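Local coordinates for protein aminoacyl-tRNA synthetase (Cryptosporidium parvum, PDB 5F9Z) that probably attaches proline to its cognate tRNA at the expense of ATP, as a class II prolyl-tRNA synthetase, and here holds halofuginone and an ATP analogue, at residues A[68-73]-A[145-150]; A[86-91]-A[129-134]; A[182-187]-A[243-248]; A[197-202]-A[273-278]. All coordinates share one frame; numbering follows the deposited sequence.

Contact 1: A[68-73]-A[145-150]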
# COMPACT_ATOMS: atom_id res chain seq x y z
N GLN A 68 0.32 -7.15 14.54
CA GLN A 68 0.11 -8.50 15.05
C GLN A 68 0.92 -9.53 14.28
O GLN A 68 1.31 -10.56 14.85
CB GLN A 68 -1.38 -8.85 15.00
N LYS A 69 1.21 -9.26 13.00
CA LYS A 69 1.99 -10.20 12.21
C LYS A 69 3.44 -10.25 12.67
O LYS A 69 4.01 -11.33 12.84
CB LYS A 69 1.91 -9.83 10.72
CG LYS A 69 0.54 -10.04 10.10
CD LYS A 69 0.14 -11.51 10.12
CE LYS A 69 -1.19 -11.73 9.42
NZ LYS A 69 -1.62 -13.15 9.46
N ILE A 70 4.06 -9.08 12.86
CA ILE A 70 5.47 -9.05 13.24
C ILE A 70 5.66 -9.48 14.68
O ILE A 70 6.73 -9.97 15.05
CB ILE A 70 6.07 -7.66 12.98
CG1 ILE A 70 5.27 -6.58 13.70
CG2 ILE A 70 6.14 -7.38 11.49
CD1 ILE A 70 5.85 -5.19 13.55
N LYS A 71 4.63 -9.31 15.52
CA LYS A 71 4.70 -9.84 16.88
C LYS A 71 4.76 -11.36 16.91
O LYS A 71 5.25 -11.93 17.89
CB LYS A 71 3.51 -9.34 17.70
CG LYS A 71 3.69 -7.93 18.25
CD LYS A 71 2.43 -7.43 18.95
CE LYS A 71 2.72 -6.20 19.79
NZ LYS A 71 3.39 -5.12 19.01
N GLN A 72 4.29 -12.02 15.85
CA GLN A 72 4.46 -13.47 15.74
C GLN A 72 5.92 -13.87 15.59
O GLN A 72 6.27 -15.01 15.89
CB GLN A 72 3.66 -14.00 14.54
CG GLN A 72 2.44 -14.83 14.92
CD GLN A 72 1.30 -13.99 15.44
OE1 GLN A 72 0.38 -13.64 14.71
NE2 GLN A 72 1.35 -13.66 16.73
N HIS A 73 6.77 -12.95 15.13
CA HIS A 73 8.20 -13.21 14.97
C HIS A 73 9.03 -12.47 16.01
O HIS A 73 10.21 -12.20 15.77
CB HIS A 73 8.63 -12.85 13.55
CG HIS A 73 7.75 -13.42 12.49
ND1 HIS A 73 7.87 -14.73 12.05
CD2 HIS A 73 6.72 -12.88 11.79
CE1 HIS A 73 6.96 -14.96 11.12
NE2 HIS A 73 6.25 -13.86 10.95
N LYS A 145 15.17 -7.43 17.45
CA LYS A 145 14.15 -7.08 16.46
C LYS A 145 13.37 -5.89 16.97
O LYS A 145 12.57 -6.01 17.90
CB LYS A 145 13.23 -8.27 16.19
CG LYS A 145 13.95 -9.52 15.73
CD LYS A 145 12.97 -10.66 15.51
CE LYS A 145 13.69 -11.94 15.10
NZ LYS A 145 12.73 -13.06 14.90
N ILE A 146 13.59 -4.73 16.35
CA ILE A 146 12.94 -3.48 16.75
C ILE A 146 12.11 -2.96 15.58
O ILE A 146 12.54 -3.03 14.43
CB ILE A 146 13.96 -2.43 17.21
CG1 ILE A 146 14.75 -2.94 18.42
CG2 ILE A 146 13.27 -1.12 17.57
CD1 ILE A 146 13.88 -3.25 19.62
N ASN A 147 10.92 -2.46 15.90
CA ASN A 147 10.05 -1.81 14.93
C ASN A 147 9.51 -0.53 15.54
O ASN A 147 9.33 -0.45 16.76
CB ASN A 147 8.90 -2.73 14.50
CG ASN A 147 8.00 -2.10 13.47
OD1 ASN A 147 8.36 -2.00 12.30
ND2 ASN A 147 6.82 -1.66 13.90
N GLN A 148 9.24 0.47 14.71
CA GLN A 148 8.62 1.69 15.20
C GLN A 148 7.66 2.25 14.17
O GLN A 148 7.96 2.28 12.97
CB GLN A 148 9.67 2.75 15.58
CG GLN A 148 10.44 3.38 14.44
CD GLN A 148 11.32 4.53 14.91
OE1 GLN A 148 11.47 4.75 16.11
NE2 GLN A 148 11.90 5.26 13.97
N TRP A 149 6.48 2.65 14.64
CA TRP A 149 5.50 3.36 13.84
C TRP A 149 5.68 4.85 14.08
O TRP A 149 5.55 5.32 15.22
CB TRP A 149 4.08 2.92 14.19
CG TRP A 149 3.83 1.46 13.97
CD1 TRP A 149 4.09 0.45 14.85
CD2 TRP A 149 3.27 0.86 12.80
NE1 TRP A 149 3.72 -0.76 14.29
CE2 TRP A 149 3.22 -0.53 13.04
CE3 TRP A 149 2.81 1.35 11.58
CZ2 TRP A 149 2.72 -1.43 12.09
CZ3 TRP A 149 2.32 0.46 10.64
CH2 TRP A 149 2.28 -0.92 10.91
N THR A 150 5.98 5.60 13.03
CA THR A 150 6.24 7.03 13.16
C THR A 150 6.05 7.69 11.81
O THR A 150 5.90 7.02 10.78
CB THR A 150 7.65 7.29 13.70
OG1 THR A 150 8.62 6.69 12.84

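Contact 2: A[86-91]-A[129-134]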
# COMPACT_ATOMS: atom_id res chain seq x y z
N GLN A 86 23.57 16.32 12.63
CA GLN A 86 24.19 16.25 11.31
C GLN A 86 25.40 15.33 11.31
O GLN A 86 25.66 14.66 10.30
CB GLN A 86 24.59 17.65 10.85
N LYS A 87 26.14 15.27 12.42
CA LYS A 87 27.32 14.42 12.48
C LYS A 87 26.96 12.95 12.40
O LYS A 87 27.62 12.18 11.68
CB LYS A 87 28.11 14.71 13.76
N LYS A 88 25.92 12.53 13.12
CA LYS A 88 25.49 11.13 13.04
C LYS A 88 24.92 10.81 11.67
O LYS A 88 25.16 9.72 11.13
CB LYS A 88 24.46 10.84 14.13
CG LYS A 88 25.05 10.36 15.45
CD LYS A 88 23.96 10.05 16.46
CE LYS A 88 24.54 9.43 17.73
NZ LYS A 88 23.49 9.20 18.76
N LEU A 89 24.17 11.75 11.08
CA LEU A 89 23.52 11.48 9.80
C LEU A 89 24.51 11.45 8.65
O LEU A 89 24.30 10.73 7.66
CB LEU A 89 22.43 12.52 9.54
CG LEU A 89 21.53 12.31 8.32
CD1 LEU A 89 20.69 11.05 8.48
CD2 LEU A 89 20.64 13.52 8.10
N GLU A 90 25.60 12.22 8.75
CA GLU A 90 26.55 12.29 7.65
C GLU A 90 27.39 11.02 7.54
O GLU A 90 27.79 10.64 6.43
CB GLU A 90 27.46 13.51 7.81
CG GLU A 90 27.24 14.61 6.78
CD GLU A 90 25.89 15.28 6.90
OE1 GLU A 90 24.89 14.71 6.41
OE2 GLU A 90 25.82 16.39 7.48
N THR A 91 27.65 10.35 8.66
CA THR A 91 28.41 9.10 8.66
C THR A 91 28.27 8.39 10.00
O THR A 91 28.00 7.19 10.05
CB THR A 91 29.90 9.33 8.37
N TYR A 129 21.02 2.57 14.98
CA TYR A 129 22.16 1.65 14.95
C TYR A 129 23.29 2.01 15.92
O TYR A 129 23.93 1.07 16.42
CB TYR A 129 22.70 1.55 13.51
CG TYR A 129 21.71 0.93 12.54
CD1 TYR A 129 20.55 0.32 12.99
CD2 TYR A 129 21.96 0.94 11.17
CE1 TYR A 129 19.65 -0.25 12.10
CE2 TYR A 129 21.07 0.37 10.28
CZ TYR A 129 19.92 -0.22 10.75
OH TYR A 129 19.02 -0.79 9.87
N PRO A 130 23.60 3.28 16.20
CA PRO A 130 24.56 3.55 17.28
C PRO A 130 24.14 2.96 18.62
O PRO A 130 25.00 2.68 19.46
CB PRO A 130 24.61 5.08 17.33
CG PRO A 130 24.31 5.50 15.95
CD PRO A 130 23.30 4.50 15.43
N TYR A 131 22.85 2.75 18.83
CA TYR A 131 22.37 2.10 20.04
C TYR A 131 22.21 0.60 19.89
O TYR A 131 22.19 -0.11 20.90
CB TYR A 131 21.04 2.74 20.48
CG TYR A 131 21.20 4.19 20.84
CD1 TYR A 131 21.10 5.19 19.88
CD2 TYR A 131 21.48 4.57 22.15
CE1 TYR A 131 21.25 6.52 20.21
CE2 TYR A 131 21.63 5.90 22.49
CZ TYR A 131 21.52 6.87 21.51
OH TYR A 131 21.68 8.20 21.85
N PHE A 132 22.11 0.09 18.66
CA PHE A 132 22.22 -1.35 18.45
C PHE A 132 23.60 -1.85 18.85
O PHE A 132 23.73 -2.91 19.47
CB PHE A 132 21.94 -1.70 16.99
CG PHE A 132 20.47 -1.77 16.65
CD1 PHE A 132 19.52 -1.27 17.51
CD2 PHE A 132 20.06 -2.34 15.46
CE1 PHE A 132 18.17 -1.33 17.20
CE2 PHE A 132 18.72 -2.41 15.13
CZ PHE A 132 17.77 -1.91 16.00
N ALA A 133 24.65 -1.09 18.51
CA ALA A 133 26.00 -1.46 18.92
C ALA A 133 26.17 -1.40 20.43
O ALA A 133 26.97 -2.15 20.99
CB ALA A 133 27.02 -0.55 18.24
N LYS A 134 25.42 -0.53 21.10
CA LYS A 134 25.50 -0.42 22.55
C LYS A 134 24.77 -1.57 23.24
O LYS A 134 25.20 -2.01 24.32
CB LYS A 134 24.94 0.92 23.01
CG LYS A 134 25.18 1.27 24.47
CD LYS A 134 23.96 1.00 25.33
CE LYS A 134 24.04 1.73 26.66
NZ LYS A 134 24.03 3.21 26.47

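Contact 3: A[182-187]-A[243-248]. With HFG (7-bromo-6-chloro-3-{3-[(2R,3S)-3-hydroxypiperidin-2-yl]-2-oxopropyl}quinazolin-4(3H)-one), chain E.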
# COMPACT_ATOMS: atom_id res chain seq x y z
N LYS A 182 22.16 -16.27 7.27
CA LYS A 182 21.03 -17.13 6.92
C LYS A 182 19.78 -16.75 7.71
O LYS A 182 18.69 -16.66 7.15
CB LYS A 182 21.40 -18.59 7.17
CG LYS A 182 20.25 -19.57 7.06
CD LYS A 182 20.75 -21.00 7.14
CE LYS A 182 19.61 -22.00 7.20
NZ LYS A 182 18.82 -21.86 8.46
N GLU A 183 19.93 -16.50 9.01
CA GLU A 183 18.79 -16.09 9.82
C GLU A 183 18.26 -14.73 9.41
O GLU A 183 17.06 -14.47 9.49
CB GLU A 183 19.17 -16.08 11.30
CG GLU A 183 17.99 -15.95 12.26
CD GLU A 183 18.44 -15.72 13.69
OE1 GLU A 183 18.55 -14.54 14.10
OE2 GLU A 183 18.68 -16.71 14.41
N ALA A 184 19.15 -13.84 8.95
CA ALA A 184 18.72 -12.51 8.52
C ALA A 184 17.94 -12.59 7.21
O ALA A 184 16.90 -11.93 7.07
CB ALA A 184 19.92 -11.58 8.38
N LEU A 185 18.42 -13.38 6.25
CA LEU A 185 17.72 -13.51 4.98
C LEU A 185 16.34 -14.14 5.17
O LEU A 185 15.37 -13.75 4.51
CB LEU A 185 18.55 -14.33 4.00
CG LEU A 185 17.93 -14.59 2.62
CD1 LEU A 185 17.56 -13.28 1.94
CD2 LEU A 185 18.87 -15.41 1.75
N GLU A 186 16.24 -15.12 6.07
CA GLU A 186 14.93 -15.68 6.40
C GLU A 186 14.01 -14.62 6.97
O GLU A 186 12.80 -14.65 6.72
CB GLU A 186 15.09 -16.84 7.39
CG GLU A 186 15.80 -18.05 6.80
CD GLU A 186 16.24 -19.04 7.86
OE1 GLU A 186 16.12 -18.72 9.06
OE2 GLU A 186 16.72 -20.14 7.49
N MET A 187 14.56 -13.67 7.73
CA MET A 187 13.75 -12.55 8.23
C MET A 187 13.31 -11.64 7.09
O MET A 187 12.20 -11.11 7.10
CB MET A 187 14.54 -11.77 9.27
CG MET A 187 13.75 -10.65 9.94
SD MET A 187 12.43 -11.27 10.99
CE MET A 187 11.66 -9.74 11.49
N SER A 243 12.06 -4.82 1.61
CA SER A 243 12.69 -5.58 2.68
C SER A 243 14.14 -5.83 2.29
O SER A 243 14.40 -6.46 1.26
CB SER A 243 11.96 -6.91 2.92
OG SER A 243 12.50 -7.60 4.04
N HIS A 244 15.07 -5.33 3.09
CA HIS A 244 16.48 -5.32 2.75
C HIS A 244 17.24 -6.36 3.55
O HIS A 244 17.02 -6.52 4.76
CB HIS A 244 17.11 -3.94 3.01
CG HIS A 244 16.32 -2.81 2.44
ND1 HIS A 244 16.33 -2.49 1.10
CD2 HIS A 244 15.51 -1.90 3.04
CE1 HIS A 244 15.55 -1.44 0.89
NE2 HIS A 244 15.04 -1.06 2.05
N LEU A 245 18.15 -7.07 2.88
CA LEU A 245 19.18 -7.86 3.56
C LEU A 245 20.41 -6.97 3.65
O LEU A 245 21.24 -6.92 2.75
CB LEU A 245 19.47 -9.15 2.81
CG LEU A 245 20.62 -9.99 3.40
CD1 LEU A 245 20.32 -10.38 4.84
CD2 LEU A 245 20.90 -11.21 2.54
N LEU A 246 20.51 -6.23 4.76
CA LEU A 246 21.61 -5.29 4.94
C LEU A 246 22.95 -6.01 5.08
O LEU A 246 23.99 -5.41 4.78
CB LEU A 246 21.36 -4.42 6.17
CG LEU A 246 20.02 -3.70 6.21
CD1 LEU A 246 19.81 -3.04 7.56
CD2 LEU A 246 19.92 -2.67 5.09
N GLY A 247 22.94 -7.26 5.51
CA GLY A 247 24.20 -7.96 5.72
C GLY A 247 24.96 -7.32 6.86
O GLY A 247 24.43 -7.08 7.95
N GLN A 248 26.24 -7.02 6.62
CA GLN A 248 27.10 -6.40 7.61
C GLN A 248 27.53 -5.00 7.21
O GLN A 248 28.46 -4.45 7.82
CB GLN A 248 28.32 -7.29 7.86
CG GLN A 248 27.98 -8.64 8.48
CD GLN A 248 29.14 -9.61 8.43
OE1 GLN A 248 29.85 -9.70 7.42
NE2 GLN A 248 29.35 -10.35 9.51
O4' HFG E . 15.16 4.26 4.09
C21 HFG E . 15.75 3.56 3.32
C3' HFG E . 15.96 2.06 3.62
C2' HFG E . 15.02 1.52 4.70
N1' HFG E . 15.17 2.24 5.89
C6' HFG E . 14.02 2.08 6.74
C5' HFG E . 13.17 0.87 6.36
C4' HFG E . 12.66 0.96 5.02
C39 HFG E . 13.57 1.61 4.16
O7' HFG E . 13.53 0.97 2.79
C1' HFG E . 16.33 4.19 1.92
N3 HFG E . 16.36 5.72 2.02
C4 HFG E . 17.26 6.34 2.86
O11 HFG E . 18.05 5.66 3.54
C10 HFG E . 17.29 7.70 2.95
C5 HFG E . 18.22 8.38 3.82
C2 HFG E . 15.52 6.44 1.30
N1 HFG E . 15.52 7.78 1.36
C9 HFG E . 16.40 8.42 2.18
C8 HFG E . 16.39 9.82 2.25
C7 HFG E . 17.30 10.48 3.10
BR1 HFG E . 17.29 12.44 3.19
C6 HFG E . 18.21 9.75 3.88
CL1 HFG E . 19.35 10.58 4.95

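Contact 4: A[197-202]-A[273-278]. With ANP (phosphoaminophosphonic acid-adenylate ester), chain D; HFG (7-bromo-6-chloro-3-{3-[(2R,3S)-3-hydroxypiperidin-2-yl]-2-oxopropyl}quinazolin-4(3H)-one), chain E.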
# COMPACT_ATOMS: atom_id res chain seq x y z
N SER A 197 1.10 -10.08 1.91
CA SER A 197 -0.19 -10.43 2.50
C SER A 197 -1.01 -9.19 2.82
O SER A 197 -2.23 -9.19 2.66
CB SER A 197 0.03 -11.27 3.77
OG SER A 197 -1.19 -11.53 4.42
N ILE A 198 -0.35 -8.12 3.28
CA ILE A 198 -1.06 -6.88 3.59
C ILE A 198 -1.76 -6.34 2.34
O ILE A 198 -2.92 -5.93 2.39
CB ILE A 198 -0.09 -5.84 4.19
CG1 ILE A 198 0.30 -6.24 5.61
CG2 ILE A 198 -0.71 -4.45 4.17
CD1 ILE A 198 -0.85 -6.25 6.59
N TYR A 199 -1.06 -6.35 1.20
CA TYR A 199 -1.65 -5.81 -0.02
C TYR A 199 -2.71 -6.73 -0.60
O TYR A 199 -3.78 -6.27 -1.02
CB TYR A 199 -0.55 -5.54 -1.05
CG TYR A 199 0.12 -4.19 -0.88
CD1 TYR A 199 1.12 -4.01 0.06
CD2 TYR A 199 -0.25 -3.11 -1.67
CE1 TYR A 199 1.74 -2.78 0.22
CE2 TYR A 199 0.36 -1.88 -1.52
CZ TYR A 199 1.35 -1.72 -0.58
OH TYR A 199 1.97 -0.50 -0.43
N GLU A 200 -2.45 -8.04 -0.62
CA GLU A 200 -3.36 -8.96 -1.30
C GLU A 200 -4.48 -9.47 -0.39
O GLU A 200 -5.64 -9.50 -0.80
CB GLU A 200 -2.57 -10.14 -1.87
CG GLU A 200 -1.54 -9.73 -2.92
CD GLU A 200 -1.23 -10.84 -3.91
OE1 GLU A 200 -0.33 -10.65 -4.75
OE2 GLU A 200 -1.90 -11.89 -3.86
N ASP A 201 -4.15 -9.86 0.84
CA ASP A 201 -5.18 -10.40 1.73
C ASP A 201 -6.01 -9.30 2.37
O ASP A 201 -7.23 -9.46 2.53
CB ASP A 201 -4.54 -11.28 2.80
CG ASP A 201 -3.85 -12.50 2.23
OD1 ASP A 201 -4.38 -13.08 1.25
OD2 ASP A 201 -2.78 -12.89 2.75
N LEU A 202 -5.39 -8.19 2.73
CA LEU A 202 -6.10 -7.11 3.42
C LEU A 202 -6.61 -6.05 2.46
O LEU A 202 -7.78 -5.67 2.52
CB LEU A 202 -5.18 -6.48 4.48
CG LEU A 202 -5.82 -5.48 5.44
CD1 LEU A 202 -6.76 -6.18 6.40
CD2 LEU A 202 -4.75 -4.70 6.20
N TRP A 273 13.12 -3.01 6.82
CA TRP A 273 11.94 -3.14 5.99
C TRP A 273 10.95 -2.05 6.35
O TRP A 273 10.88 -1.62 7.51
CB TRP A 273 11.31 -4.53 6.14
CG TRP A 273 11.67 -5.22 7.44
CD1 TRP A 273 12.83 -5.89 7.71
CD2 TRP A 273 10.87 -5.32 8.62
NE1 TRP A 273 12.80 -6.39 8.99
CE2 TRP A 273 11.61 -6.05 9.57
CE3 TRP A 273 9.60 -4.85 8.97
CZ2 TRP A 273 11.12 -6.32 10.85
CZ3 TRP A 273 9.12 -5.13 10.24
CH2 TRP A 273 9.87 -5.85 11.16
N GLY A 274 10.18 -1.60 5.37
CA GLY A 274 9.29 -0.47 5.56
C GLY A 274 8.05 -0.56 4.71
O GLY A 274 8.08 -1.08 3.58
N LEU A 275 6.95 -0.05 5.25
CA LEU A 275 5.68 0.09 4.54
C LEU A 275 5.04 1.40 4.98
O LEU A 275 5.05 1.73 6.17
CB LEU A 275 4.74 -1.09 4.82
CG LEU A 275 3.38 -1.12 4.11
CD1 LEU A 275 2.99 -2.54 3.76
CD2 LEU A 275 2.29 -0.48 4.97
N THR A 276 4.49 2.14 4.02
CA THR A 276 4.00 3.49 4.26
C THR A 276 2.52 3.58 3.92
O THR A 276 1.89 2.62 3.46
CB THR A 276 4.78 4.51 3.43
OG1 THR A 276 4.46 4.33 2.05
CG2 THR A 276 6.27 4.32 3.62
N THR A 277 1.96 4.78 4.14
CA THR A 277 0.59 5.10 3.75
C THR A 277 0.38 5.07 2.24
O THR A 277 -0.76 5.25 1.80
CB THR A 277 0.20 6.48 4.30
OG1 THR A 277 1.30 7.39 4.13
CG2 THR A 277 -0.15 6.39 5.77
N ARG A 278 1.44 4.86 1.46
CA ARG A 278 1.28 4.64 0.02
C ARG A 278 0.35 3.47 -0.28
O ARG A 278 -0.36 3.49 -1.29
CB ARG A 278 2.66 4.41 -0.61
CG ARG A 278 2.63 3.82 -2.02
CD ARG A 278 4.03 3.57 -2.53
NE ARG A 278 4.76 4.81 -2.78
CZ ARG A 278 5.91 4.87 -3.44
NH1 ARG A 278 6.47 3.77 -3.92
NH2 ARG A 278 6.50 6.05 -3.63
PG ANP D . 11.79 6.12 -3.97
O1G ANP D . 12.91 6.31 -4.93
O2G ANP D . 10.43 6.03 -4.77
O3G ANP D . 11.72 7.36 -2.99
PB ANP D . 12.65 4.94 -1.57
O1B ANP D . 14.04 4.25 -1.45
O2B ANP D . 12.80 6.41 -1.30
N3B ANP D . 12.02 4.69 -3.10
PA ANP D . 12.16 3.75 0.86
O1A ANP D . 13.02 4.73 1.56
O2A ANP D . 12.83 2.40 0.58
O3A ANP D . 11.66 4.32 -0.54
O5' ANP D . 10.84 3.57 1.72
C5' ANP D . 10.18 2.30 1.84
C4' ANP D . 8.91 2.32 1.03
O4' ANP D . 8.16 3.50 1.36
C3' ANP D . 9.10 2.39 -0.48
O3' ANP D . 9.24 1.08 -1.03
C2' ANP D . 7.81 3.06 -0.96
O2' ANP D . 6.78 2.11 -1.20
C1' ANP D . 7.43 3.96 0.23
N9 ANP D . 7.74 5.37 0.04
C8 ANP D . 8.94 5.92 -0.34
N7 ANP D . 8.93 7.23 -0.43
C5 ANP D . 7.64 7.57 -0.07
C6 ANP D . 6.98 8.81 0.04
N6 ANP D . 7.57 9.98 -0.21
N1 ANP D . 5.68 8.80 0.42
C2 ANP D . 5.09 7.63 0.67
N3 ANP D . 5.61 6.40 0.60
C4 ANP D . 6.89 6.44 0.22
O4' HFG E . 15.16 4.26 4.09
C21 HFG E . 15.75 3.56 3.32
C3' HFG E . 15.96 2.06 3.62
C2' HFG E . 15.02 1.52 4.70
N1' HFG E . 15.17 2.24 5.89
C6' HFG E . 14.02 2.08 6.74
C5' HFG E . 13.17 0.87 6.36
C4' HFG E . 12.66 0.96 5.02
C39 HFG E . 13.57 1.61 4.16
O7' HFG E . 13.53 0.97 2.79
C1' HFG E . 16.33 4.19 1.92
N3 HFG E . 16.36 5.72 2.02
C4 HFG E . 17.26 6.34 2.86
O11 HFG E . 18.05 5.66 3.54
C10 HFG E . 17.29 7.70 2.95
C5 HFG E . 18.22 8.38 3.82
C2 HFG E . 15.52 6.44 1.30
N1 HFG E . 15.52 7.78 1.36
C9 HFG E . 16.40 8.42 2.18
C8 HFG E . 16.39 9.82 2.25
C7 HFG E . 17.30 10.48 3.10
BR1 HFG E . 17.29 12.44 3.19
C6 HFG E . 18.21 9.75 3.88
CL1 HFG E . 19.35 10.58 4.95

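Contact 1: A[68-73]-A[145-150]
K145 and H73 supply the polar half of this contact. The ammonium NZ of K145 gives a hydrogen bond of 2.8 Å to the backbone O of H73. With CG anti to its own carbonyl carbon (chi1 -57°) and the rest of the chain fully extended, K145 spans the gap from strand 144-153, and its CD also lies near that oxygen, 3.2 Å from H73 O. The nitrogen approaches at a C=O...N angle of 149°, tilted 23° from the carbonyl plane. A lysine suits this place because its extended methylene chain bridges the distance and its end can donate.

The other part is van der Waals packing of the I70 methyl on the N147 amide. The end of the isoleucine, CD1, comes 3.7 Å from ND2 of N147 and 3.8 Å from its CG, the two side chains crossing at about a right angle. Both polar atoms of the amide have partners: OD1 takes a hydrogen bond from Q172 NE2, and ND2 bonds to OD1 of N77. Those two partners fix the rotation of the amide, while I191 of helix 181-202 also packs on I70.

Chemically, a buried asparagine that is gripped at both ends can accept a hydrocarbon neighbour, and the lysine charge is probably eased by the carbonyl dipole of H73.

Contact 2: A[86-91]-A[129-134]
The two backbones stay well apart, K88 and P130 being the nearest pair at 8.7 Å between CA atoms, so side chains alone bridge the short helix 86-90 and the helix 125-135. K88 does the bridging. Its chain runs extended beyond CG, and near its end the methylene CE lies 4.3 Å from CG of the P130 ring, a loose hydrocarbon contact. Farther out, NZ of K88 comes up to Y131 obliquely, 3.7 Å from OH and 3.8 Å from CE1, too far for a hydrogen bond. The two side chains cross at about a right angle. P130 fits where it is because its ring is compact and its nitrogen has no hydrogen to offer the preceding turn, in keeping with the kink of the helix here. The helix belongs to the class II synthetase core: its inner side is built from Y129, whose OH is hydrogen-bonded to H175 and whose ring meets F250 edge-to-face, and from F132, which packs on L144. On the other helix, L89 touches halofuginone. Lysine and tyrosine suit the outer side, since both combine hydrocarbon with a polar end. K88 and Y131 also touch a crystal neighbour.

Contact 3: A[182-187]-A[243-248]
Beside L245, which meets A184 and L185 of helix 181-202, the imidazole of H244 turns to halofuginone. At the edge of that ring and in its plane lies O7' of the inhibitor, which takes a hydrogen bond of 2.6 Å from H244 NE2, nearly straight at 166°. The ring of F218 meets the imidazole with the planes about 55° apart, and ND1 is hydrogen-bonded to T224 OG1. Both nitrogens are thus engaged, which fixes the turn of the ring; histidine suits the place by having a polar atom on each side.

Against the helix the side chains meet through hydrocarbon alone. CG of L245 stands anti to the backbone N (chi1 175°), which carries the fork toward the helix: CD1 sits 3.8 Å from A184 CB, and CD2 lies 4.0 Å from L185 CD1. The two leucines cross at about a right angle. A184 is small enough to let the strand come close, the CA atoms of L185 and L245 being 6.0 Å apart.

A helix laid on one face of an antiparallel sheet, with the ligand pocket on the other, is the plan of the class II synthetase core; the hydroxypiperidine held here probably stands where proline would bind.

Contact 4: A[197-202]-A[273-278]
L275 packs against Y199 and I198 in the tight part of this contact. Its CD1 lies 3.8 Å from Y199 CE1, reaching the ring obliquely, and 4.2 Å from I198 CG2. The leucine and tyrosine side chains slide past each other in opposite directions. Branched aliphatic chains and a ring suit the buried space between helix 181-202 and strand 265-276, which W59 and Y195 also line around L275. Toward the end of the tyrosine the fit slackens: Y199 OH is 4.3 Å from R278 C, and its polar partner is A240 O, through a weak bond. The helix face turned from the strand is more open to solvent, and there S197 OG donates to the anti lone pair of D201 OD2 at 2.7 Å.

Across the strand, T276 and G274 face the ligands. Held between its backbone N and carbonyl carbon (chi1 69°), T276 OG1 donates to ANP N3 at 2.8 Å. The same T276 OG1 accepts from R278 N at 3.1 Å, a capping bond. R278 lays one guanidinium face over ribose C2', 3.3 Å above the plane and offset toward the rim, while NE and NH1 bond to I164 O and Q239 O. Having no side chain, G274 lets the inhibitor's piperidine approach its backbone.

One hydroxyl therefore links the turn that leads into a helix to adenine recognition, and R278 is consistent with the motif 3 arginine of class II synthetases.

Contacts 1, 3 and 4 all bear on the sheet of the class II core, with centres about 13 to 19 Å apart, whereas contact 2 lies at the surface, about 22 Å from contact 1 and about 28 Å from contact 4, centre to centre. Along the chain, contact 2 is nested within the loop closed by contact 1; contacts 3 and 4 follow and interleave, sharing helix 181-202 and the neighbouring strands 236-247 and 265-276. W273 knits them together: its ring touches I70 and N147 of contact 1 and M187 of contact 3. F132 of contact 2 packs on I146 of contact 1. Helices thus back the sheet whose other side holds halofuginone, touched by both contacts 3 and 4, and the nucleotide.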